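Long-range contacts in Di-haem cytochrome c peroxidase family protein (Burkholderia thailandensis E264, PDB 6NX0), which binds two c-type hemes, attains an unusually stable bis-Fe(IV) state and probably works as a peroxidase that also transfers electrons: residues 360-364 / 421-425; 320-326 / 365-371; 114-120 / 211-215. One frame throughout, in Å; residues are numbered along the deposited sequence.

Interaction 1: 360-364 / 421-425; sequences PTQWC and YRGNV. With NO3 (nitrate ion), chain D.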
# COMPACT_ATOMS: atom_id res chain seq x y z
N PRO A 360 4.77 -16.37 15.36
CA PRO A 360 4.37 -15.60 14.18
C PRO A 360 2.88 -15.60 13.93
O PRO A 360 2.38 -14.66 13.29
CB PRO A 360 5.15 -16.27 13.04
CG PRO A 360 5.54 -17.64 13.58
CD PRO A 360 5.72 -17.46 15.04
N THR A 361 2.12 -16.62 14.36
CA THR A 361 0.70 -16.66 14.03
C THR A 361 -0.11 -15.64 14.83
O THR A 361 -1.30 -15.45 14.52
CB THR A 361 0.12 -18.07 14.23
OG1 THR A 361 0.20 -18.43 15.60
CG2 THR A 361 0.89 -19.10 13.36
N GLN A 362 0.49 -14.97 15.82
CA GLN A 362 -0.21 -13.88 16.48
C GLN A 362 -0.50 -12.76 15.50
O GLN A 362 -1.38 -11.94 15.76
CB GLN A 362 0.60 -13.34 17.66
CG GLN A 362 1.82 -12.55 17.24
CD GLN A 362 2.73 -12.19 18.41
OE1 GLN A 362 3.88 -12.66 18.49
NE2 GLN A 362 2.24 -11.33 19.30
N TRP A 363 0.22 -12.74 14.38
CA TRP A 363 0.10 -11.69 13.37
C TRP A 363 -0.76 -12.10 12.19
O TRP A 363 -0.83 -11.35 11.21
CB TRP A 363 1.48 -11.28 12.85
CG TRP A 363 2.43 -10.85 13.92
CD1 TRP A 363 3.60 -11.48 14.28
CD2 TRP A 363 2.29 -9.73 14.78
NE1 TRP A 363 4.19 -10.81 15.33
CE2 TRP A 363 3.41 -9.73 15.65
CE3 TRP A 363 1.33 -8.72 14.91
CZ2 TRP A 363 3.59 -8.75 16.63
CZ3 TRP A 363 1.51 -7.76 15.88
CH2 TRP A 363 2.62 -7.78 16.73
N CYS A 364 -1.38 -13.27 12.21
CA CYS A 364 -2.28 -13.62 11.12
C CYS A 364 -3.46 -12.66 11.13
O CYS A 364 -3.99 -12.30 12.19
CB CYS A 364 -2.73 -15.07 11.24
SG CYS A 364 -1.44 -16.30 10.79
N TYR A 421 -7.86 -17.80 13.77
CA TYR A 421 -7.28 -16.47 13.97
C TYR A 421 -8.33 -15.39 14.18
O TYR A 421 -7.98 -14.20 14.20
CB TYR A 421 -6.38 -16.10 12.78
CG TYR A 421 -5.32 -17.13 12.51
CD1 TYR A 421 -4.49 -17.59 13.54
CD2 TYR A 421 -5.13 -17.65 11.23
CE1 TYR A 421 -3.53 -18.56 13.30
CE2 TYR A 421 -4.18 -18.61 10.99
CZ TYR A 421 -3.38 -19.05 12.02
OH TYR A 421 -2.40 -20.01 11.78
N ARG A 422 -9.60 -15.76 14.35
CA ARG A 422 -10.62 -14.73 14.55
C ARG A 422 -10.34 -13.87 15.78
O ARG A 422 -10.66 -12.68 15.79
CB ARG A 422 -11.98 -15.40 14.62
CG ARG A 422 -12.27 -16.04 13.25
CD ARG A 422 -13.68 -15.88 12.77
NE ARG A 422 -13.96 -16.75 11.63
CZ ARG A 422 -14.88 -17.72 11.62
NH1 ARG A 422 -15.61 -17.98 12.70
NH2 ARG A 422 -15.06 -18.44 10.52
N GLY A 423 -9.72 -14.42 16.83
CA GLY A 423 -9.36 -13.65 18.01
C GLY A 423 -8.26 -12.63 17.79
O GLY A 423 -8.04 -11.77 18.65
N ASN A 424 -7.55 -12.71 16.67
CA ASN A 424 -6.52 -11.74 16.35
C ASN A 424 -7.12 -10.43 15.88
O ASN A 424 -6.42 -9.41 15.86
CB ASN A 424 -5.60 -12.25 15.25
CG ASN A 424 -4.61 -13.32 15.69
OD1 ASN A 424 -4.53 -13.72 16.86
ND2 ASN A 424 -3.84 -13.82 14.72
N VAL A 425 -8.37 -10.47 15.42
CA VAL A 425 -9.00 -9.30 14.82
C VAL A 425 -9.31 -8.26 15.87
O VAL A 425 -9.82 -8.56 16.95
CB VAL A 425 -10.28 -9.71 14.07
CG1 VAL A 425 -10.99 -8.46 13.55
CG2 VAL A 425 -9.92 -10.65 12.93
N NO3 D . -7.99 -17.12 17.79
O1 NO3 D . -7.59 -18.01 18.60
O2 NO3 D . -9.12 -17.21 17.26
O3 NO3 D . -7.24 -16.18 17.48
O HOH W 1 -2.92 -11.65 18.23

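Interaction 2: 320-326 / 365-371; sequences TDFGYDA and AYLRTPG. With HEC (heme c), chain C.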
# COMPACT_ATOMS: atom_id res chain seq x y z
N THR A 320 -0.85 7.24 7.58
CA THR A 320 -0.48 5.94 8.07
C THR A 320 0.75 6.12 8.94
O THR A 320 1.57 7.01 8.69
CB THR A 320 -0.18 4.92 6.96
OG1 THR A 320 0.25 3.72 7.62
CG2 THR A 320 0.88 5.43 6.00
N ASP A 321 0.85 5.27 9.95
CA ASP A 321 2.07 5.14 10.73
C ASP A 321 2.94 3.99 10.25
O ASP A 321 3.99 3.72 10.86
CB ASP A 321 1.72 4.99 12.23
CG ASP A 321 0.93 3.73 12.55
OD1 ASP A 321 0.58 2.94 11.63
OD2 ASP A 321 0.64 3.53 13.76
N PHE A 322 2.57 3.35 9.14
CA PHE A 322 3.25 2.18 8.58
C PHE A 322 3.26 1.00 9.54
O PHE A 322 4.06 0.07 9.36
CB PHE A 322 4.66 2.53 8.12
CG PHE A 322 4.68 3.68 7.15
CD1 PHE A 322 4.27 3.50 5.83
CD2 PHE A 322 5.02 4.95 7.57
CE1 PHE A 322 4.25 4.58 4.93
CE2 PHE A 322 5.00 6.03 6.66
CZ PHE A 322 4.61 5.82 5.35
N GLY A 323 2.34 1.01 10.50
CA GLY A 323 2.09 -0.13 11.35
C GLY A 323 1.13 -1.10 10.73
O GLY A 323 0.73 -0.98 9.57
N TYR A 324 0.75 -2.10 11.52
CA TYR A 324 -0.06 -3.24 11.08
C TYR A 324 -1.27 -3.40 11.98
O TYR A 324 -1.18 -3.26 13.20
CB TYR A 324 0.78 -4.54 11.11
CG TYR A 324 1.82 -4.55 10.02
CD1 TYR A 324 3.03 -3.86 10.14
CD2 TYR A 324 1.58 -5.23 8.82
CE1 TYR A 324 3.95 -3.83 9.10
CE2 TYR A 324 2.49 -5.21 7.80
CZ TYR A 324 3.68 -4.53 7.94
OH TYR A 324 4.54 -4.56 6.86
N ASP A 325 -2.42 -3.69 11.38
CA ASP A 325 -3.58 -4.05 12.16
C ASP A 325 -4.47 -5.00 11.37
O ASP A 325 -4.25 -5.28 10.20
CB ASP A 325 -4.35 -2.81 12.60
CG ASP A 325 -4.77 -2.89 14.06
OD1 ASP A 325 -5.32 -3.94 14.48
OD2 ASP A 325 -4.48 -1.92 14.79
N ALA A 326 -5.47 -5.54 12.07
CA ALA A 326 -6.31 -6.62 11.59
C ALA A 326 -7.75 -6.13 11.65
O ALA A 326 -8.40 -6.24 12.69
CB ALA A 326 -6.11 -7.88 12.43
N ALA A 365 -3.85 -12.22 9.94
CA ALA A 365 -4.89 -11.24 9.64
C ALA A 365 -4.39 -9.80 9.76
O ALA A 365 -5.15 -8.87 9.44
CB ALA A 365 -6.16 -11.41 10.49
N TYR A 366 -3.13 -9.58 10.13
CA TYR A 366 -2.59 -8.23 10.15
C TYR A 366 -2.08 -7.84 8.77
O TYR A 366 -1.46 -8.64 8.07
CB TYR A 366 -1.45 -8.11 11.15
CG TYR A 366 -1.87 -7.98 12.59
CD1 TYR A 366 -2.50 -9.02 13.27
CD2 TYR A 366 -1.60 -6.81 13.29
CE1 TYR A 366 -2.89 -8.87 14.62
CE2 TYR A 366 -1.95 -6.67 14.61
CZ TYR A 366 -2.59 -7.69 15.27
OH TYR A 366 -2.94 -7.51 16.60
N LEU A 367 -2.31 -6.58 8.42
CA LEU A 367 -1.90 -6.00 7.15
C LEU A 367 -1.39 -4.59 7.42
O LEU A 367 -1.80 -3.94 8.38
CB LEU A 367 -3.07 -5.97 6.16
CG LEU A 367 -3.58 -7.34 5.74
CD1 LEU A 367 -4.95 -7.19 5.08
CD2 LEU A 367 -2.56 -7.98 4.78
N ARG A 368 -0.49 -4.11 6.56
CA ARG A 368 0.09 -2.78 6.76
C ARG A 368 -0.97 -1.71 6.50
O ARG A 368 -1.65 -1.72 5.47
CB ARG A 368 1.30 -2.54 5.84
CG ARG A 368 2.31 -1.52 6.43
CD ARG A 368 3.48 -1.17 5.49
NE ARG A 368 2.99 -0.31 4.42
CZ ARG A 368 3.21 -0.45 3.13
NH1 ARG A 368 4.01 -1.40 2.65
NH2 ARG A 368 2.61 0.39 2.30
N THR A 369 -1.12 -0.78 7.44
CA THR A 369 -2.10 0.29 7.27
C THR A 369 -1.70 1.14 6.08
O THR A 369 -0.60 1.72 6.08
CB THR A 369 -2.16 1.13 8.53
OG1 THR A 369 -2.58 0.27 9.60
CG2 THR A 369 -3.13 2.28 8.33
N PRO A 370 -2.54 1.24 5.04
CA PRO A 370 -2.15 2.00 3.85
C PRO A 370 -2.35 3.49 4.06
O PRO A 370 -3.29 3.91 4.74
CB PRO A 370 -3.12 1.48 2.78
CG PRO A 370 -4.34 1.13 3.57
CD PRO A 370 -3.87 0.63 4.90
N GLY A 371 -1.48 4.28 3.44
CA GLY A 371 -1.74 5.70 3.37
C GLY A 371 -2.93 5.95 2.48
O GLY A 371 -3.22 5.16 1.59
FE HEC C . -8.43 2.27 7.66
CHA HEC C . -7.59 0.48 4.86
CHB HEC C . -10.22 4.47 5.73
CHC HEC C . -9.80 3.66 10.47
CHD HEC C . -6.38 0.35 9.59
NA HEC C . -8.78 2.47 5.67
C1A HEC C . -8.29 1.64 4.68
C2A HEC C . -8.86 2.07 3.44
C3A HEC C . -9.50 3.23 3.66
C4A HEC C . -9.46 3.50 5.08
CMA HEC C . -10.34 4.03 2.68
CAA HEC C . -8.55 1.45 2.06
CBA HEC C . -7.34 2.10 1.42
CGA HEC C . -6.88 1.48 0.12
O1A HEC C . -5.77 1.90 -0.32
O2A HEC C . -7.41 0.41 -0.31
NB HEC C . -9.72 3.77 8.04
C1B HEC C . -10.30 4.60 7.08
C2B HEC C . -11.14 5.56 7.77
C3B HEC C . -11.10 5.31 9.08
C4B HEC C . -10.16 4.22 9.27
CMB HEC C . -11.90 6.71 7.06
CAB HEC C . -11.91 5.97 10.23
CBB HEC C . -13.43 5.78 10.00
NC HEC C . -8.09 2.11 9.64
C1C HEC C . -8.83 2.72 10.64
C2C HEC C . -8.32 2.25 11.90
C3C HEC C . -7.31 1.41 11.66
C4C HEC C . -7.17 1.27 10.24
CMC HEC C . -8.87 2.79 13.24
CAC HEC C . -6.31 0.85 12.69
CBC HEC C . -7.08 -0.04 13.69
ND HEC C . -7.17 0.74 7.27
C1D HEC C . -6.42 0.08 8.25
C2D HEC C . -5.85 -1.09 7.65
C3D HEC C . -6.28 -1.11 6.24
C4D HEC C . -7.06 0.08 6.05
CMD HEC C . -4.96 -2.14 8.32
CAD HEC C . -5.96 -2.19 5.19
CBD HEC C . -6.97 -3.31 5.34
CGD HEC C . -6.97 -4.21 4.13
O1D HEC C . -6.34 -3.85 3.11
O2D HEC C . -7.75 -5.20 4.15
O HOH W 2 -1.69 1.39 11.96
O HOH W 3 -5.87 -6.63 16.52

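Interaction 3: 114-120 / 211-215; sequences LSEPRGM and EMNNA. With HEC (heme c), chain B; NO3 (nitrate ion), chain H.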
# COMPACT_ATOMS: atom_id res chain seq x y z
N LEU A 114 9.62 -6.23 -20.29
CA LEU A 114 9.99 -6.91 -19.06
C LEU A 114 8.91 -7.85 -18.55
O LEU A 114 8.84 -8.12 -17.34
CB LEU A 114 10.35 -5.88 -17.99
CG LEU A 114 11.48 -4.91 -18.38
CD1 LEU A 114 11.89 -4.07 -17.18
CD2 LEU A 114 12.67 -5.66 -18.97
N SER A 115 8.02 -8.30 -19.42
CA SER A 115 7.03 -9.30 -19.08
C SER A 115 7.07 -10.44 -20.09
O SER A 115 7.67 -10.34 -21.18
CB SER A 115 5.63 -8.69 -19.06
OG SER A 115 5.28 -8.15 -20.33
N GLU A 116 6.41 -11.53 -19.73
CA GLU A 116 6.19 -12.66 -20.63
C GLU A 116 4.72 -13.03 -20.60
O GLU A 116 4.22 -13.43 -19.53
CB GLU A 116 7.04 -13.85 -20.21
CG GLU A 116 8.53 -13.65 -20.38
CD GLU A 116 8.94 -13.48 -21.83
OE1 GLU A 116 8.21 -13.95 -22.74
OE2 GLU A 116 10.00 -12.86 -22.07
N PRO A 117 3.99 -12.95 -21.71
CA PRO A 117 4.41 -12.39 -23.00
C PRO A 117 4.71 -10.91 -22.85
O PRO A 117 4.26 -10.28 -21.88
CB PRO A 117 3.19 -12.62 -23.91
CG PRO A 117 2.33 -13.59 -23.20
CD PRO A 117 2.62 -13.49 -21.75
N ARG A 118 5.45 -10.35 -23.80
CA ARG A 118 5.78 -8.93 -23.77
C ARG A 118 4.51 -8.09 -23.80
O ARG A 118 3.45 -8.51 -24.29
CB ARG A 118 6.67 -8.57 -24.97
N GLY A 119 4.63 -6.86 -23.28
CA GLY A 119 3.55 -5.90 -23.35
C GLY A 119 3.14 -5.29 -22.03
O GLY A 119 2.39 -4.31 -22.00
N MET A 120 3.62 -5.85 -20.93
CA MET A 120 3.28 -5.38 -19.59
C MET A 120 4.52 -4.77 -18.95
O MET A 120 5.58 -5.41 -18.91
CB MET A 120 2.72 -6.54 -18.76
CG MET A 120 2.76 -6.31 -17.26
SD MET A 120 1.76 -7.49 -16.34
CE MET A 120 0.15 -6.77 -16.58
N GLU A 211 1.80 -12.16 -12.39
CA GLU A 211 2.06 -10.76 -12.71
C GLU A 211 2.91 -10.68 -13.98
O GLU A 211 2.40 -10.99 -15.06
CB GLU A 211 2.69 -10.05 -11.51
CG GLU A 211 1.70 -10.12 -10.30
CD GLU A 211 2.04 -9.19 -9.15
OE1 GLU A 211 3.20 -8.83 -8.98
OE2 GLU A 211 1.13 -8.81 -8.38
N MET A 212 4.19 -10.28 -13.92
CA MET A 212 4.94 -10.10 -15.16
C MET A 212 5.48 -11.41 -15.73
O MET A 212 5.80 -11.44 -16.91
CB MET A 212 6.08 -9.11 -14.93
CG MET A 212 5.58 -7.79 -14.35
SD MET A 212 6.81 -6.54 -14.00
CE MET A 212 7.11 -5.85 -15.63
N ASN A 213 5.61 -12.46 -14.92
CA ASN A 213 5.81 -13.84 -15.41
C ASN A 213 7.13 -14.04 -16.16
O ASN A 213 7.23 -14.87 -17.07
CB ASN A 213 4.64 -14.24 -16.30
CG ASN A 213 4.67 -15.68 -16.69
OD1 ASN A 213 4.99 -16.56 -15.90
ND2 ASN A 213 4.33 -15.94 -17.95
N ASN A 214 8.19 -13.35 -15.78
CA ASN A 214 9.50 -13.80 -16.25
C ASN A 214 9.86 -15.12 -15.58
O ASN A 214 9.55 -15.35 -14.41
CB ASN A 214 10.56 -12.74 -15.99
CG ASN A 214 10.29 -11.46 -16.75
OD1 ASN A 214 10.40 -11.41 -17.97
ND2 ASN A 214 9.89 -10.43 -16.04
N ALA A 215 10.51 -16.01 -16.34
CA ALA A 215 10.67 -17.38 -15.87
C ALA A 215 11.67 -17.48 -14.73
O ALA A 215 11.52 -18.32 -13.83
CB ALA A 215 11.11 -18.26 -17.05
FE HEC B . 3.68 -3.38 -8.20
CHA HEC B . 3.02 -3.45 -4.80
CHB HEC B . 6.49 -1.57 -7.60
CHC HEC B . 4.85 -4.12 -11.34
CHD HEC B . 0.93 -5.36 -8.80
NA HEC B . 4.52 -2.58 -6.53
C1A HEC B . 4.11 -2.74 -5.22
C2A HEC B . 5.00 -2.00 -4.37
C3A HEC B . 5.90 -1.40 -5.16
C4A HEC B . 5.67 -1.82 -6.52
CMA HEC B . 7.10 -0.57 -4.72
CAA HEC B . 4.91 -1.94 -2.84
CBA HEC B . 4.14 -0.71 -2.40
CGA HEC B . 3.88 -0.66 -0.92
O1A HEC B . 3.40 0.42 -0.48
O2A HEC B . 4.00 -1.72 -0.23
NB HEC B . 5.35 -2.96 -9.27
C1B HEC B . 6.41 -2.20 -8.81
C2B HEC B . 7.40 -2.14 -9.86
C3B HEC B . 7.00 -2.93 -10.87
C4B HEC B . 5.69 -3.43 -10.52
CMB HEC B . 8.71 -1.36 -9.76
CAB HEC B . 7.69 -3.19 -12.22
CBB HEC B . 9.00 -3.98 -12.00
NC HEC B . 3.01 -4.50 -9.76
C1C HEC B . 3.64 -4.62 -11.00
C2C HEC B . 2.67 -5.22 -11.90
C3C HEC B . 1.56 -5.54 -11.23
C4C HEC B . 1.77 -5.12 -9.86
CMC HEC B . 2.88 -5.33 -13.42
CAC HEC B . 0.18 -5.87 -11.82
CBC HEC B . 0.18 -7.24 -12.51
ND HEC B . 2.23 -4.19 -7.03
C1D HEC B . 1.16 -4.97 -7.51
C2D HEC B . 0.40 -5.43 -6.38
C3D HEC B . 1.07 -4.90 -5.16
C4D HEC B . 2.19 -4.14 -5.63
CMD HEC B . -0.78 -6.38 -6.43
CAD HEC B . 0.67 -5.16 -3.70
CBD HEC B . 1.05 -6.59 -3.39
CGD HEC B . 1.08 -6.90 -1.90
O1D HEC B . 0.79 -5.99 -1.10
O2D HEC B . 1.34 -8.09 -1.59
N NO3 H . 11.95 -14.25 -19.44
O1 NO3 H . 12.40 -13.56 -18.51
O2 NO3 H . 11.26 -15.32 -19.21
O3 NO3 H . 12.25 -13.88 -20.62
O HOH W 4 4.63 -5.25 -7.56

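Interaction 1: 360-364 / 421-425
The phenol ring of Tyr421 lies with one face against Cys364, while Thr361 CB, from the 3-10 turn 360-363, comes to the ring obliquely. Cys364 CB stands 3.6 Å from the centroid of the Tyr421 ring as a CH-pi contact over the face. Cys364 SG follows over that same face, 3.7 Å from the Tyr421 centroid, so both atoms of the cysteine side chain lean on the ring. The sulfur takes this place because chi1 of -73° keeps it beside the backbone N. Thr361 CG2 comes to 3.8 Å from Tyr421 OH, the two side chains crossing at about a right angle.

The second flat group, the amide of Asn424, works through its plane. Its ND2 donates to Thr361 O at 3.0 Å and to Cys364 O at 3.0 Å; both acceptors lie close to the amide plane and engage the two N-H bonds separately, fixing the rotation of the group. Thr361 O also accepts from Cys364 N. A water donates to Gln362 O and, weakly, to Asn424 OD1. A nitrate ion, probably from the crystallisation liquor, accepts from Gly423 N.

The arrangement is a cysteine sulfur-aromatic contact made by a disulfide sulfur, since Cys364 is bonded to Cys349; beside it the Asn424 side chain ties the 3-10 turn and Cys364 to the loop 421-425 at the surface of the C-terminal cytochrome c region.

Interaction 2: 320-326 / 365-371
Thr320 OG1 is gripped twice: it donates to Thr369 O at 2.7 Å and accepts from Phe322 N at 2.8 Å, the latter closing an ST turn. The hydroxyl can reach across because it stands opposite the backbone N (chi1 176°), although it meets the Thr369 carbonyl from above its plane. Asp321 OD1 makes an Asx turn with Gly323 N, and a water links that oxygen to Thr369 OG1.

From here the two segments run antiparallel. Thr369 N donates to Gly323 O at 2.8 Å, and Asp325 and Leu367 form a hydrogen-bonded pair through both of their N-H groups. Tyr324 and Arg368 are the adjoining non-hydrogen-bonded pair of a short two-stranded antiparallel sheet whose strands lie far apart in sequence, set between the two hemes. Arg368 CG lies over one face of the Tyr324 ring as a CH-pi contact, 4.0 Å from its centroid, while the guanidinium plane is turned 82° from the ring. The polar ends go elsewhere: Tyr324 OH bonds Gly187 O, Arg368 NH1 bonds Gly188 O, and Arg368 NH2 reaches a propionate of heme c #1.

The face carrying Asp325 and Leu367 looks toward heme c #2, whose porphyrin is met by Pro370 CD, 3.3 Å from heme C3D. At the other end of the pairing, Ala326 CB makes a CH-pi contact over one face of the Tyr366 ring, 4.2 Å from its centroid, and Tyr324 CB lies at that ring's edge.

Interaction 3: 114-120 / 211-215
Part of the pocket of heme c #1, by its methyl CMC, is lined by two loops, 114-120 and 211-215, held together by one backbone bond and two asparagine amides, each loop sending a methionine to the heme. Met120 SD and Met212 CG each lie 3.8 Å from the heme methyl CMC, and Met212 SD also touches the substituent carbon CAB. A bend at its last torsion (chi3 79°) carries Met212 CE back to Leu114 O, 3.3 Å away.

Behind the two methionines, Glu116 N donates to Met212 O at 2.9 Å, almost head-on to the carbonyl (C=O...N angle 177°). Asn214 ND2 gives to Leu114 O at 2.9 Å and Asn213 ND2 to Glu116 O at 3.0 Å; both amides approach from above the plane of the carbonyl they meet. Asn214 ND2 also bonds Leu206 O, and Ser150 OG is a second donor to Glu116 O. Within loop 114-120, Met120 N donates to Ser115 OG.

At the outer side, Lys223 forms a salt bridge to Glu116 OE2 and a hydrogen bond to Asn214 OD1. In the crystal a nitrate ion, probably from the crystallisation liquor, is bonded by Ala215 N beside the Glu116 carboxylate, and the lysine charge probably helps that anion to settle there.

Overall arrangement
Interactions 1 and 2 form one continuous patch: their centres are 14 Å apart, their segments alternate along the chain, and residues 360-364 lead straight into 365-371. Val425 CG1 packs on Ala326 O at 3.5 Å, and Trp363 meets Tyr366 edge-to-face. Interaction 3 stands apart, about 35 Å from interaction 1 and 30 Å from interaction 2 between centres, in the N-terminal part that binds heme c #1. Interactions 2 and 3 do not touch, their nearest atoms being about 14 Å apart, but both border heme c #1, which carries a water on its iron. Interaction 2 reaches both hemes, and so lies between the two iron centres.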